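Local coordinates for protein pre-crRNA processing endonuclease (Streptococcus pyogenes serotype M1, PDB 3VZH) that probably cleaves CRISPR precursor transcripts as a Cas5d endoribonuclease, yielding the CRISPR RNAs of a microbial immune system, at residues 34-39 with 199-204; 43-48 with 97-102; 170-175 with 208-213; 135-140 with 146-151. All blocks are in the same frame, centred on the assembly; numbering follows the deposited sequence.

Contact 1: 34-39 with 199-204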
loop_
_atom_site.group_PDB
_atom_site.type_symbol
_atom_site.label_atom_id
_atom_site.label_comp_id
_atom_site.label_asym_id
_atom_site.label_seq_id
_atom_site.Cartn_x
_atom_site.Cartn_y
_atom_site.Cartn_z
ATOM N N TYR A 34 -12.239 -1.026 6.335
ATOM C CA TYR A 34 -12.522 -1.556 4.999
ATOM C C TYR A 34 -12.094 -2.965 5.023
ATOM O O TYR A 34 -11.281 -3.370 5.887
ATOM C CB TYR A 34 -11.630 -0.830 3.978
ATOM C CG TYR A 34 -12.133 0.562 3.588
ATOM C CD1 TYR A 34 -13.396 0.721 2.978
ATOM C CD2 TYR A 34 -11.320 1.694 3.775
ATOM C CE1 TYR A 34 -13.877 2.014 2.596
ATOM C CE2 TYR A 34 -11.791 2.994 3.395
ATOM C CZ TYR A 34 -13.039 3.131 2.786
ATOM O OH TYR A 34 -13.475 4.390 2.362
ATOM N N SER A 35 -12.583 -3.730 4.050
ATOM C CA SER A 35 -12.245 -5.127 4.022
ATOM C C SER A 35 -10.868 -5.413 3.485
ATOM O O SER A 35 -10.409 -6.555 3.572
ATOM C CB SER A 35 -13.249 -5.856 3.072
ATOM O OG SER A 35 -14.588 -5.658 3.492
ATOM N N VAL A 36 -10.258 -4.435 2.819
ATOM C CA VAL A 36 -8.932 -4.634 2.248
ATOM C C VAL A 36 -8.173 -3.296 2.423
ATOM O O VAL A 36 -8.767 -2.272 2.752
ATOM C CB VAL A 36 -8.986 -5.049 0.744
ATOM C CG1 VAL A 36 -9.779 -6.359 0.548
ATOM C CG2 VAL A 36 -9.654 -3.967 -0.053
ATOM N N PRO A 37 -6.840 -3.294 2.188
ATOM C CA PRO A 37 -6.144 -2.000 2.367
ATOM C C PRO A 37 -6.539 -0.892 1.377
ATOM O O PRO A 37 -7.002 -1.181 0.276
ATOM C CB PRO A 37 -4.650 -2.346 2.242
ATOM C CG PRO A 37 -4.567 -3.863 2.080
ATOM C CD PRO A 37 -5.946 -4.367 1.712
ATOM N N THR A 38 -6.480 0.367 1.799
ATOM C CA THR A 38 -6.580 1.480 0.844
ATOM C C THR A 38 -5.171 1.709 0.190
ATOM O O THR A 38 -4.093 1.304 0.777
ATOM C CB THR A 38 -6.993 2.772 1.552
ATOM O OG1 THR A 38 -6.033 3.011 2.570
ATOM C CG2 THR A 38 -8.428 2.635 2.143
ATOM N N ARG A 39 -5.139 2.345 -0.988
ATOM C CA ARG A 39 -3.867 2.702 -1.608
ATOM C C ARG A 39 -3.036 3.544 -0.655
ATOM O O ARG A 39 -1.802 3.322 -0.482
ATOM C CB ARG A 39 -4.015 3.395 -2.939
ATOM C CG ARG A 39 -2.719 3.182 -3.737
ATOM C CD ARG A 39 -2.360 4.338 -4.637
ATOM N NE ARG A 39 -1.636 3.810 -5.769
ATOM C CZ ARG A 39 -1.306 4.514 -6.826
ATOM N NH1 ARG A 39 -1.606 5.810 -6.862
ATOM N NH2 ARG A 39 -0.680 3.917 -7.832
ATOM N N GLY A 199 -8.396 -12.152 -5.745
ATOM C CA GLY A 199 -7.588 -11.605 -4.648
ATOM C C GLY A 199 -6.682 -10.413 -4.978
ATOM O O GLY A 199 -5.981 -9.918 -4.072
ATOM N N VAL A 200 -6.674 -9.977 -6.243
ATOM C CA VAL A 200 -5.728 -8.984 -6.755
ATOM C C VAL A 200 -6.439 -7.641 -6.883
ATOM O O VAL A 200 -7.500 -7.541 -7.551
ATOM C CB VAL A 200 -5.182 -9.337 -8.160
ATOM C CG1 VAL A 200 -4.072 -8.316 -8.483
ATOM C CG2 VAL A 200 -4.569 -10.745 -8.111
ATOM N N ILE A 201 -5.851 -6.597 -6.340
ATOM C CA ILE A 201 -6.416 -5.250 -6.536
ATOM C C ILE A 201 -5.348 -4.458 -7.287
ATOM O O ILE A 201 -4.212 -4.257 -6.756
ATOM C CB ILE A 201 -6.765 -4.499 -5.228
ATOM C CG1 ILE A 201 -7.873 -5.251 -4.480
ATOM C CG2 ILE A 201 -7.332 -3.103 -5.565
ATOM C CD1 ILE A 201 -8.101 -4.790 -3.087
ATOM N N THR A 202 -5.689 -4.019 -8.506
ATOM C CA THR A 202 -4.712 -3.292 -9.382
ATOM C C THR A 202 -5.114 -1.847 -9.333
ATOM O O THR A 202 -6.249 -1.459 -9.791
ATOM C CB THR A 202 -4.704 -3.815 -10.831
ATOM O OG1 THR A 202 -4.507 -5.202 -10.795
ATOM C CG2 THR A 202 -3.547 -3.226 -11.721
ATOM N N PHE A 203 -4.256 -1.040 -8.782
ATOM C CA PHE A 203 -4.680 0.307 -8.527
ATOM C C PHE A 203 -4.762 1.242 -9.727
ATOM O O PHE A 203 -3.933 1.176 -10.617
ATOM C CB PHE A 203 -3.808 0.937 -7.436
ATOM C CG PHE A 203 -4.013 0.266 -6.115
ATOM C CD1 PHE A 203 -5.145 0.533 -5.339
ATOM C CD2 PHE A 203 -3.079 -0.687 -5.684
ATOM C CE1 PHE A 203 -5.354 -0.128 -4.148
ATOM C CE2 PHE A 203 -3.269 -1.351 -4.470
ATOM C CZ PHE A 203 -4.410 -1.056 -3.694
ATOM N N LYS A 204 -5.737 2.165 -9.651
ATOM C CA LYS A 204 -5.831 3.284 -10.583
ATOM C C LYS A 204 -4.917 4.402 -10.066
ATOM O O LYS A 204 -4.601 4.501 -8.862
ATOM C CB LYS A 204 -7.303 3.793 -10.665
ATOM C CG LYS A 204 -8.233 2.833 -11.407
ATOM C CD LYS A 204 -9.599 3.430 -11.746
ATOM C CE LYS A 204 -10.182 2.504 -12.801
ATOM N NZ LYS A 204 -11.620 2.263 -12.650
#
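Arg39 and Phe203 run past each other in opposite directions, so that the aliphatic part of the arginine, and not its charged end, lies on the ring. Arg39 CG stands over one face of Phe203, 4.1 Å from the ring centroid and 16° off the normal, a clear CH-pi contact. Arg39 CB lies near the ring's rim, 3.9 Å from Phe203 CD1. The opposite face of the same ring is covered from within its own segment by Ile201 CG2, which leaves the phenyl group sandwiched between two aliphatic groups.

With chi1 at -156° the arginine CG is swung anti to its main-chain nitrogen, and a bend at chi2 then carries the guanidinium beyond the ring. The two planes are inclined by 37°, and no stack forms. One face of the guanidinium instead meets a carbonyl: Arg39 NH1 is 3.8 Å from Lys204 O, which lies above the plane and makes no hydrogen bond with it. The polar end is held elsewhere, through NH2 to Val59 O.

Two aliphatic side chains approach tip to tip at the other end of the contact, with Val36 CG2 3.5 Å from Ile201 CD1.

The contact packs the loop leading into helix 39-49, whose N-cap is Thr38, on the start of strand 200-213. Strand 55-64 pairs with that strand, and its Val62 touches Phe203; Met196 of strand 188-197 touches both Val36 and Ile201, and Met173 of strand 173-178 packs on Val36.

Contact 2: 43-48 with 97-102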
loop_
_atom_site.group_PDB
_atom_site.type_symbol
_atom_site.label_atom_id
_atom_site.label_comp_id
_atom_site.label_asym_id
_atom_site.label_seq_id
_atom_site.Cartn_x
_atom_site.Cartn_y
_atom_site.Cartn_z
ATOM N N ASN A 43 0.728 2.941 0.522
ATOM C CA ASN A 43 1.729 4.015 0.325
ATOM C C ASN A 43 2.491 4.212 1.674
ATOM O O ASN A 43 3.700 4.356 1.660
ATOM C CB ASN A 43 1.059 5.362 -0.001
ATOM C CG ASN A 43 0.466 5.373 -1.406
ATOM O OD1 ASN A 43 0.802 4.509 -2.228
ATOM N ND2 ASN A 43 -0.421 6.318 -1.683
ATOM N N GLY A 44 1.757 4.346 2.807
ATOM C CA GLY A 44 2.359 4.401 4.118
ATOM C C GLY A 44 3.331 3.309 4.444
ATOM O O GLY A 44 4.377 3.588 5.022
ATOM N N ILE A 45 2.953 2.056 4.145
ATOM C CA ILE A 45 3.786 0.919 4.442
ATOM C C ILE A 45 5.063 0.905 3.587
ATOM O O ILE A 45 6.199 0.751 4.154
ATOM C CB ILE A 45 2.956 -0.341 4.197
ATOM C CG1 ILE A 45 1.903 -0.504 5.380
ATOM C CG2 ILE A 45 3.845 -1.555 4.153
ATOM C CD1 ILE A 45 0.776 -1.523 5.022
ATOM N N VAL A 46 4.925 1.162 2.287
ATOM C CA VAL A 46 6.141 1.209 1.461
ATOM C C VAL A 46 7.023 2.386 1.847
ATOM O O VAL A 46 8.213 2.263 1.915
ATOM C CB VAL A 46 5.849 1.099 -0.080
ATOM C CG1 VAL A 46 5.065 -0.197 -0.343
ATOM C CG2 VAL A 46 5.153 2.373 -0.626
ATOM N N ASP A 47 6.471 3.551 2.148
ATOM C CA ASP A 47 7.360 4.575 2.612
ATOM C C ASP A 47 8.022 4.305 3.967
ATOM O O ASP A 47 9.071 4.892 4.262
ATOM C CB ASP A 47 6.541 5.880 2.808
ATOM C CG ASP A 47 6.031 6.488 1.513
ATOM O OD1 ASP A 47 6.481 6.120 0.413
ATOM O OD2 ASP A 47 5.218 7.466 1.646
ATOM N N ALA A 48 7.400 3.489 4.833
ATOM C CA ALA A 48 8.066 3.111 6.075
ATOM C C ALA A 48 9.213 2.153 5.749
ATOM O O ALA A 48 10.162 2.034 6.538
ATOM C CB ALA A 48 7.069 2.416 7.014
ATOM N N TYR A 97 -0.614 -9.598 2.853
ATOM C CA TYR A 97 -0.795 -8.798 1.608
ATOM C C TYR A 97 0.530 -8.811 0.914
ATOM O O TYR A 97 1.616 -8.625 1.594
ATOM C CB TYR A 97 -1.093 -7.341 1.938
ATOM C CG TYR A 97 -2.373 -7.172 2.713
ATOM C CD1 TYR A 97 -3.597 -7.559 2.156
ATOM C CD2 TYR A 97 -2.361 -6.627 3.968
ATOM C CE1 TYR A 97 -4.790 -7.428 2.917
ATOM C CE2 TYR A 97 -3.526 -6.486 4.717
ATOM C CZ TYR A 97 -4.730 -6.875 4.160
ATOM O OH TYR A 97 -5.877 -6.719 4.918
ATOM N N LEU A 98 0.534 -9.085 -0.388
ATOM C CA LEU A 98 1.763 -8.956 -1.119
ATOM C C LEU A 98 1.608 -7.659 -1.927
ATOM O O LEU A 98 0.562 -7.460 -2.663
ATOM C CB LEU A 98 1.962 -10.202 -2.043
ATOM C CG LEU A 98 1.651 -11.528 -1.377
ATOM C CD1 LEU A 98 1.955 -12.587 -2.435
ATOM C CD2 LEU A 98 2.552 -11.795 -0.156
ATOM N N ILE A 99 2.607 -6.771 -1.865
ATOM C CA ILE A 99 2.499 -5.466 -2.489
ATOM C C ILE A 99 3.551 -5.472 -3.635
ATOM O O ILE A 99 4.718 -5.806 -3.403
ATOM C CB ILE A 99 2.866 -4.337 -1.483
ATOM C CG1 ILE A 99 2.015 -4.470 -0.198
ATOM C CG2 ILE A 99 2.623 -2.939 -2.086
ATOM C CD1 ILE A 99 2.371 -3.453 0.915
ATOM N N LYS A 100 3.134 -4.988 -4.784
ATOM C CA LYS A 100 4.015 -4.695 -5.946
ATOM C C LYS A 100 4.111 -3.178 -6.051
ATOM O O LYS A 100 3.081 -2.498 -6.050
ATOM C CB LYS A 100 3.381 -5.289 -7.188
ATOM C CG LYS A 100 4.166 -4.974 -8.459
ATOM C CD LYS A 100 3.426 -5.573 -9.691
ATOM C CE LYS A 100 4.229 -5.274 -10.976
ATOM N NZ LYS A 100 3.442 -5.698 -12.199
ATOM N N PHE A 101 5.339 -2.643 -6.117
ATOM C CA PHE A 101 5.469 -1.208 -6.166
ATOM C C PHE A 101 6.767 -0.841 -6.896
ATOM O O PHE A 101 7.612 -1.725 -7.101
ATOM C CB PHE A 101 5.416 -0.609 -4.801
ATOM C CG PHE A 101 6.622 -0.911 -3.909
ATOM C CD1 PHE A 101 7.640 0.062 -3.721
ATOM C CD2 PHE A 101 6.671 -2.089 -3.217
ATOM C CE1 PHE A 101 8.744 -0.230 -2.851
ATOM C CE2 PHE A 101 7.758 -2.380 -2.372
ATOM C CZ PHE A 101 8.755 -1.442 -2.167
ATOM N N HIS A 102 6.934 0.438 -7.236
ATOM C CA HIS A 102 8.212 0.885 -7.838
ATOM C C HIS A 102 8.353 2.287 -7.441
ATOM O O HIS A 102 7.496 2.781 -6.704
ATOM C CB HIS A 102 8.177 0.679 -9.355
ATOM C CG HIS A 102 7.143 1.538 -10.055
ATOM N ND1 HIS A 102 5.902 1.100 -10.331
ATOM C CD2 HIS A 102 7.252 2.869 -10.590
ATOM C CE1 HIS A 102 5.207 2.093 -10.985
ATOM N NE2 HIS A 102 6.057 3.175 -11.160
#
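Val46 meets Phe101 and Ile99 from the helix side of a helix-on-sheet interface, and its path outward accounts for most of the contact. Its CB already approaches the aromatic ring, 4.2 Å from Phe101 CD1. The next atom, CG1, does the main work: at chi1 -57° it sits beside the main-chain nitrogen and is carried over the ring face. From there Val46 CG1 is 3.9 Å from the Phe101 centroid and 14° off the normal, a CH-pi contact displaced slightly toward the rim, where Phe101 CD2 is the nearest atom at 3.8 Å. The same methyl also reaches the strand residue two positions earlier, with Val46 CG1 4.1 Å from Ile99 CG2. A single methyl group is therefore shared between an aromatic face and an aliphatic branch.

This is the packing of a ferredoxin-like, or RRM, fold, in which helix 39-49 connects strands 9-15 and 55-64 and lies across the sheet containing the inner strand 95-105. The axes of segments 43-48 and 97-102 approach to 10.4 Å and cross at -72°, so few helix residues can follow the strand for any distance.

One residue before Val46, Ile45 meets the other branch of Ile99: Ile45 CG2 is 4.0 Å from Ile99 CD1, the two side chains crossing obliquely. All four of these side chains are buried. Ile45 also packs on Leu139, Val46 reaches Asn57 and Val59 of strand 55-64, and Ile99 touches Val11 and Val13 of strand 9-15.

Contact 3: 170-175 with 208-213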
loop_
_atom_site.group_PDB
_atom_site.type_symbol
_atom_site.label_atom_id
_atom_site.label_comp_id
_atom_site.label_asym_id
_atom_site.label_seq_id
_atom_site.Cartn_x
_atom_site.Cartn_y
_atom_site.Cartn_z
ATOM N N LEU A 170 -15.794 -4.245 -4.074
ATOM C CA LEU A 170 -15.850 -3.711 -2.743
ATOM C C LEU A 170 -16.506 -2.320 -2.739
ATOM O O LEU A 170 -16.670 -1.763 -1.693
ATOM C CB LEU A 170 -14.425 -3.725 -2.108
ATOM C CG LEU A 170 -13.865 -5.176 -1.980
ATOM C CD1 LEU A 170 -12.395 -5.171 -1.670
ATOM C CD2 LEU A 170 -14.579 -5.975 -0.959
ATOM N N GLY A 171 -16.958 -1.803 -3.902
ATOM C CA GLY A 171 -17.701 -0.486 -3.890
ATOM C C GLY A 171 -16.721 0.633 -3.802
ATOM O O GLY A 171 -15.523 0.444 -3.984
ATOM N N ILE A 172 -17.192 1.811 -3.408
ATOM C CA ILE A 172 -16.322 2.952 -3.438
ATOM C C ILE A 172 -15.432 2.991 -2.198
ATOM O O ILE A 172 -15.916 2.905 -1.066
ATOM C CB ILE A 172 -17.171 4.245 -3.416
ATOM C CG1 ILE A 172 -18.179 4.240 -4.564
ATOM C CG2 ILE A 172 -16.261 5.444 -3.626
ATOM C CD1 ILE A 172 -17.552 4.214 -5.957
ATOM N N MET A 173 -14.128 3.109 -2.386
ATOM C CA MET A 173 -13.158 3.145 -1.273
ATOM C C MET A 173 -12.349 4.409 -1.375
ATOM O O MET A 173 -11.984 4.849 -2.495
ATOM C CB MET A 173 -12.184 1.944 -1.405
ATOM C CG MET A 173 -12.856 0.669 -0.912
ATOM S SD MET A 173 -11.715 -0.761 -0.796
ATOM C CE MET A 173 -10.769 -0.057 0.565
ATOM N N PHE A 174 -12.026 5.002 -0.237
ATOM C CA PHE A 174 -10.943 5.988 -0.190
ATOM C C PHE A 174 -9.709 5.460 -0.935
ATOM O O PHE A 174 -9.311 4.290 -0.777
ATOM C CB PHE A 174 -10.623 6.332 1.255
ATOM C CG PHE A 174 -9.525 7.323 1.411
ATOM C CD1 PHE A 174 -8.312 6.923 1.955
ATOM C CD2 PHE A 174 -9.679 8.647 1.014
ATOM C CE1 PHE A 174 -7.252 7.837 2.091
ATOM C CE2 PHE A 174 -8.637 9.580 1.172
ATOM C CZ PHE A 174 -7.413 9.164 1.717
ATOM N N HIS A 175 -9.132 6.315 -1.799
ATOM C CA HIS A 175 -7.934 5.977 -2.557
ATOM C C HIS A 175 -6.763 6.690 -1.909
ATOM O O HIS A 175 -5.877 6.044 -1.370
ATOM C CB HIS A 175 -8.098 6.493 -3.977
ATOM C CG HIS A 175 -6.936 6.206 -4.911
ATOM N ND1 HIS A 175 -5.841 6.999 -4.982
ATOM C CD2 HIS A 175 -6.772 5.209 -5.894
ATOM C CE1 HIS A 175 -5.007 6.508 -5.949
ATOM N NE2 HIS A 175 -5.605 5.443 -6.517
ATOM N N GLU A 208 -7.254 9.044 -12.211
ATOM C CA GLU A 208 -8.201 8.169 -12.889
ATOM C C GLU A 208 -9.388 7.731 -11.960
ATOM O O GLU A 208 -10.222 6.864 -12.352
ATOM C CB GLU A 208 -7.477 6.891 -13.310
ATOM C CG GLU A 208 -6.521 7.116 -14.477
ATOM C CD GLU A 208 -5.435 6.070 -14.539
ATOM O OE1 GLU A 208 -5.489 5.026 -13.819
ATOM O OE2 GLU A 208 -4.464 6.341 -15.287
ATOM N N CYS A 209 -9.415 8.272 -10.743
ATOM C CA CYS A 209 -10.446 7.860 -9.767
ATOM C C CYS A 209 -11.858 8.367 -10.166
ATOM O O CYS A 209 -11.992 9.392 -10.849
ATOM C CB CYS A 209 -10.112 8.366 -8.361
ATOM S SG CYS A 209 -8.792 7.361 -7.546
ATOM N N ASP A 210 -12.880 7.669 -9.656
ATOM C CA ASP A 210 -14.260 7.954 -9.953
ATOM C C ASP A 210 -14.708 9.275 -9.374
ATOM O O ASP A 210 -15.580 9.896 -9.933
ATOM C CB ASP A 210 -15.162 6.837 -9.398
ATOM C CG ASP A 210 -15.014 5.521 -10.192
ATOM O OD1 ASP A 210 -14.526 5.541 -11.326
ATOM O OD2 ASP A 210 -15.352 4.475 -9.649
ATOM N N ILE A 211 -14.126 9.663 -8.248
ATOM C CA ILE A 211 -14.697 10.751 -7.427
ATOM C C ILE A 211 -13.534 11.515 -6.874
ATOM O O ILE A 211 -12.596 10.915 -6.307
ATOM C CB ILE A 211 -15.583 10.173 -6.261
ATOM C CG1 ILE A 211 -16.859 9.545 -6.805
ATOM C CG2 ILE A 211 -16.009 11.318 -5.275
ATOM C CD1 ILE A 211 -17.533 8.600 -5.795
ATOM N N VAL A 212 -13.571 12.845 -7.065
ATOM C CA VAL A 212 -12.592 13.771 -6.456
ATOM C C VAL A 212 -13.370 14.818 -5.653
ATOM O O VAL A 212 -14.265 15.484 -6.190
ATOM C CB VAL A 212 -11.761 14.546 -7.516
ATOM C CG1 VAL A 212 -10.535 15.226 -6.874
ATOM C CG2 VAL A 212 -11.364 13.642 -8.656
ATOM N N ASN A 213 -13.035 14.977 -4.380
ATOM C CA ASN A 213 -13.546 16.118 -3.604
ATOM C C ASN A 213 -12.462 17.168 -3.394
ATOM O O ASN A 213 -11.317 16.820 -3.071
ATOM C CB ASN A 213 -14.070 15.619 -2.260
ATOM C CG ASN A 213 -14.934 14.375 -2.429
ATOM O OD1 ASN A 213 -15.992 14.430 -3.071
ATOM N ND2 ASN A 213 -14.462 13.240 -1.932
#
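A classic beta bulge at Asp210 and Ile211, both facing Phe191, marks the part of strand 200-213 that meets Ile172, where the chain turns a corner, and, through Cys209 just before the bulge, His175 three residues further on. At Ile172 strand 167-171 gives way to strand 173-178, and both pair with strand 188-197, which lies between them and strand 200-213 in the antiparallel sheet. The two segments therefore meet through side chains alone, without a hydrogen bond between them.

The inner half of the contact is a sulfur-aromatic pair. Cys209 SG lies over one face of the His175 imidazole, 3.6 Å from its centroid and 24° off the normal. The shift is toward the carbon side of the ring, where His175 CG and CD2 are each 3.4 Å from the sulfur. A chi1 of -179° puts CG anti to the main-chain nitrogen, and chi2 near -85° turns this face to the sulfur. Both ring nitrogens are hydrogen-bonded, NE2 to Lys204 O, which further restrains the rotation.

The outer half lies at the surface. Ile172 and Ile211 cross at about a right angle, touching through one methyl each, Ile172 CG2 and Ile211 CD1, 4.0 Å apart. The neighbouring carboxylate takes its hydrogen bond from Lys193 N; the atom that accepts it, Asp210 OD2, lies 4.3 Å from Ile172 CD1.

Contact 4: 135-140 with 146-151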
loop_
_atom_site.group_PDB
_atom_site.type_symbol
_atom_site.label_atom_id
_atom_site.label_comp_id
_atom_site.label_asym_id
_atom_site.label_seq_id
_atom_site.Cartn_x
_atom_site.Cartn_y
_atom_site.Cartn_z
ATOM N N ARG A 135 11.803 1.868 8.935
ATOM C CA ARG A 135 10.979 2.322 10.051
ATOM C C ARG A 135 9.955 1.272 10.410
ATOM O O ARG A 135 9.816 0.267 9.687
ATOM C CB ARG A 135 10.256 3.597 9.634
ATOM C CG ARG A 135 11.240 4.705 9.244
ATOM C CD ARG A 135 10.562 5.972 9.745
ATOM N NE ARG A 135 11.498 7.083 9.918
ATOM C CZ ARG A 135 11.987 7.825 8.928
ATOM N NH1 ARG A 135 11.761 7.556 7.630
ATOM N NH2 ARG A 135 12.799 8.799 9.254
ATOM N N ASP A 136 9.249 1.502 11.518
ATOM C CA ASP A 136 8.132 0.662 11.967
ATOM C C ASP A 136 7.005 0.633 10.931
ATOM O O ASP A 136 6.570 1.655 10.358
ATOM C CB ASP A 136 7.541 1.260 13.254
ATOM C CG ASP A 136 8.406 1.017 14.448
ATOM O OD1 ASP A 136 8.210 1.771 15.418
ATOM O OD2 ASP A 136 9.212 0.041 14.421
ATOM N N VAL A 137 6.510 -0.550 10.706
ATOM C CA VAL A 137 5.450 -0.726 9.752
ATOM C C VAL A 137 4.134 -1.013 10.514
ATOM O O VAL A 137 4.103 -1.863 11.407
ATOM C CB VAL A 137 5.837 -1.951 8.898
ATOM C CG1 VAL A 137 4.641 -2.450 8.156
ATOM C CG2 VAL A 137 6.936 -1.540 7.913
ATOM N N PHE A 138 3.100 -0.261 10.145
ATOM C CA PHE A 138 1.755 -0.233 10.815
ATOM C C PHE A 138 0.719 -0.563 9.781
ATOM O O PHE A 138 0.869 -0.173 8.600
ATOM C CB PHE A 138 1.519 1.163 11.463
ATOM C CG PHE A 138 2.498 1.461 12.566
ATOM C CD1 PHE A 138 2.574 0.640 13.709
ATOM C CD2 PHE A 138 3.376 2.536 12.476
ATOM C CE1 PHE A 138 3.474 0.897 14.753
ATOM C CE2 PHE A 138 4.288 2.792 13.513
ATOM C CZ PHE A 138 4.340 1.975 14.645
ATOM N N LEU A 139 -0.316 -1.325 10.175
ATOM C CA LEU A 139 -1.357 -1.730 9.213
ATOM C C LEU A 139 -2.611 -0.869 9.398
ATOM O O LEU A 139 -3.601 -1.287 10.079
ATOM C CB LEU A 139 -1.699 -3.215 9.391
ATOM C CG LEU A 139 -0.490 -4.095 9.256
ATOM C CD1 LEU A 139 -0.748 -5.605 9.352
ATOM C CD2 LEU A 139 0.253 -3.786 7.926
ATOM N N GLY A 140 -2.519 0.372 8.898
ATOM C CA GLY A 140 -3.634 1.275 8.817
ATOM C C GLY A 140 -3.695 2.135 10.064
ATOM O O GLY A 140 -4.155 3.267 10.015
ATOM N N GLY A 146 2.810 -4.391 11.785
ATOM C CA GLY A 146 2.944 -5.286 10.633
ATOM C C GLY A 146 4.365 -5.801 10.572
ATOM O O GLY A 146 5.293 -5.247 11.178
ATOM N N LEU A 147 4.535 -6.834 9.786
ATOM C CA LEU A 147 5.833 -7.458 9.562
ATOM C C LEU A 147 6.065 -7.425 8.079
ATOM O O LEU A 147 5.186 -7.899 7.314
ATOM C CB LEU A 147 5.768 -8.904 10.007
ATOM C CG LEU A 147 6.891 -9.842 9.514
ATOM C CD1 LEU A 147 8.186 -9.310 10.157
ATOM C CD2 LEU A 147 6.583 -11.300 9.917
ATOM N N VAL A 148 7.214 -6.904 7.643
ATOM C CA VAL A 148 7.549 -6.833 6.207
ATOM C C VAL A 148 8.627 -7.899 5.950
ATOM O O VAL A 148 9.647 -7.958 6.702
ATOM C CB VAL A 148 8.161 -5.463 5.867
ATOM C CG1 VAL A 148 8.848 -5.470 4.502
ATOM C CG2 VAL A 148 7.006 -4.449 5.779
ATOM N N ASP A 149 8.407 -8.734 4.956
ATOM C CA ASP A 149 9.478 -9.631 4.510
ATOM C C ASP A 149 9.679 -9.586 2.990
ATOM O O ASP A 149 8.765 -9.275 2.196
ATOM C CB ASP A 149 9.228 -11.107 4.951
ATOM C CG ASP A 149 9.703 -11.380 6.405
ATOM O OD1 ASP A 149 10.827 -10.993 6.781
ATOM O OD2 ASP A 149 8.920 -11.959 7.164
ATOM N N ASP A 150 10.896 -9.937 2.598
ATOM C CA ASP A 150 11.332 -9.955 1.219
ATOM C C ASP A 150 10.688 -11.119 0.445
ATOM O O ASP A 150 10.629 -12.277 0.939
ATOM C CB ASP A 150 12.849 -10.190 1.231
ATOM C CG ASP A 150 13.493 -9.790 -0.127
ATOM O OD1 ASP A 150 14.728 -9.801 -0.171
ATOM O OD2 ASP A 150 12.736 -9.342 -1.091
ATOM N N ILE A 151 10.051 -10.808 -0.696
ATOM C CA ILE A 151 9.691 -11.937 -1.617
ATOM C C ILE A 151 10.175 -11.541 -3.017
ATOM O O ILE A 151 10.408 -10.389 -3.244
ATOM C CB ILE A 151 8.188 -12.176 -1.656
ATOM C CG1 ILE A 151 7.423 -10.902 -2.104
ATOM C CG2 ILE A 151 7.695 -12.698 -0.272
ATOM C CD1 ILE A 151 5.906 -11.146 -2.377
#
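The peptide group carrying Val137 O receives Gly146 N from a direction tilted out of its plane. The hydrogen bond from Gly146 N to Val137 O is 2.9 Å long and nearly straight at the hydrogen, 170°, yet the donor lies 39° out of the carbonyl plane and so is not directed at a lone pair. The other flat group, the Phe138 ring, starts from a CB turned away from the second segment, and one of its faces covers the carbonyl carbon of Asp136 in its own segment.

In the ferredoxin-like fold this is the connection between the second helix, 118-130, and the fourth strand, 147-150, which pairs with strand 9-15. RAMP proteins commonly carry a glycine-rich loop in this connection, and Gly140 and Gly146 are in keeping with that pattern.

Gly146 has no side chain, and Leu139 closes directly onto its main chain: Leu139 CG and CD1 are each 3.9 Å from Gly146 CA. The leucine thus covers the main chain of the glycine just before strand 147-150, and it also rests on Val13 and Val95 of the sheet.

Beyond the hydrogen bond, two valines meet with their side chains crossing at about a right angle. Both belong to the buried layer under helix 39-49, Val137 touching Ala48 and Val148 touching Ile49. In each, chi1 near 165° sets CG2 beside the main-chain nitrogen, and these two methyls meet: Val148 CG2 is 3.6 Å from Val137 CG2 and 3.9 Å from Val137 CG1.

In the fold
The four contacts form a connected series across one large antiparallel sheet. Contact 2 lies near the centre of the chain, about 9 Å from contact 4 and 12 Å from contact 1, centre to centre, and touches both; contact 1 also touches contact 3. Contacts 3 and 4 lie on opposite sides of the chain's centre, their own centres about 25 Å apart. Along the sequence, contacts 2 and 4 follow one another inside the loop closed by contact 1, whereas contact 3 crosses contact 1 and shares strand 200-213 with it. Contacts 2 and 4 belong to the ferredoxin-like part, and contact 1 joins the start of its helix 39-49 to the C-terminal strands on which contact 3 lies.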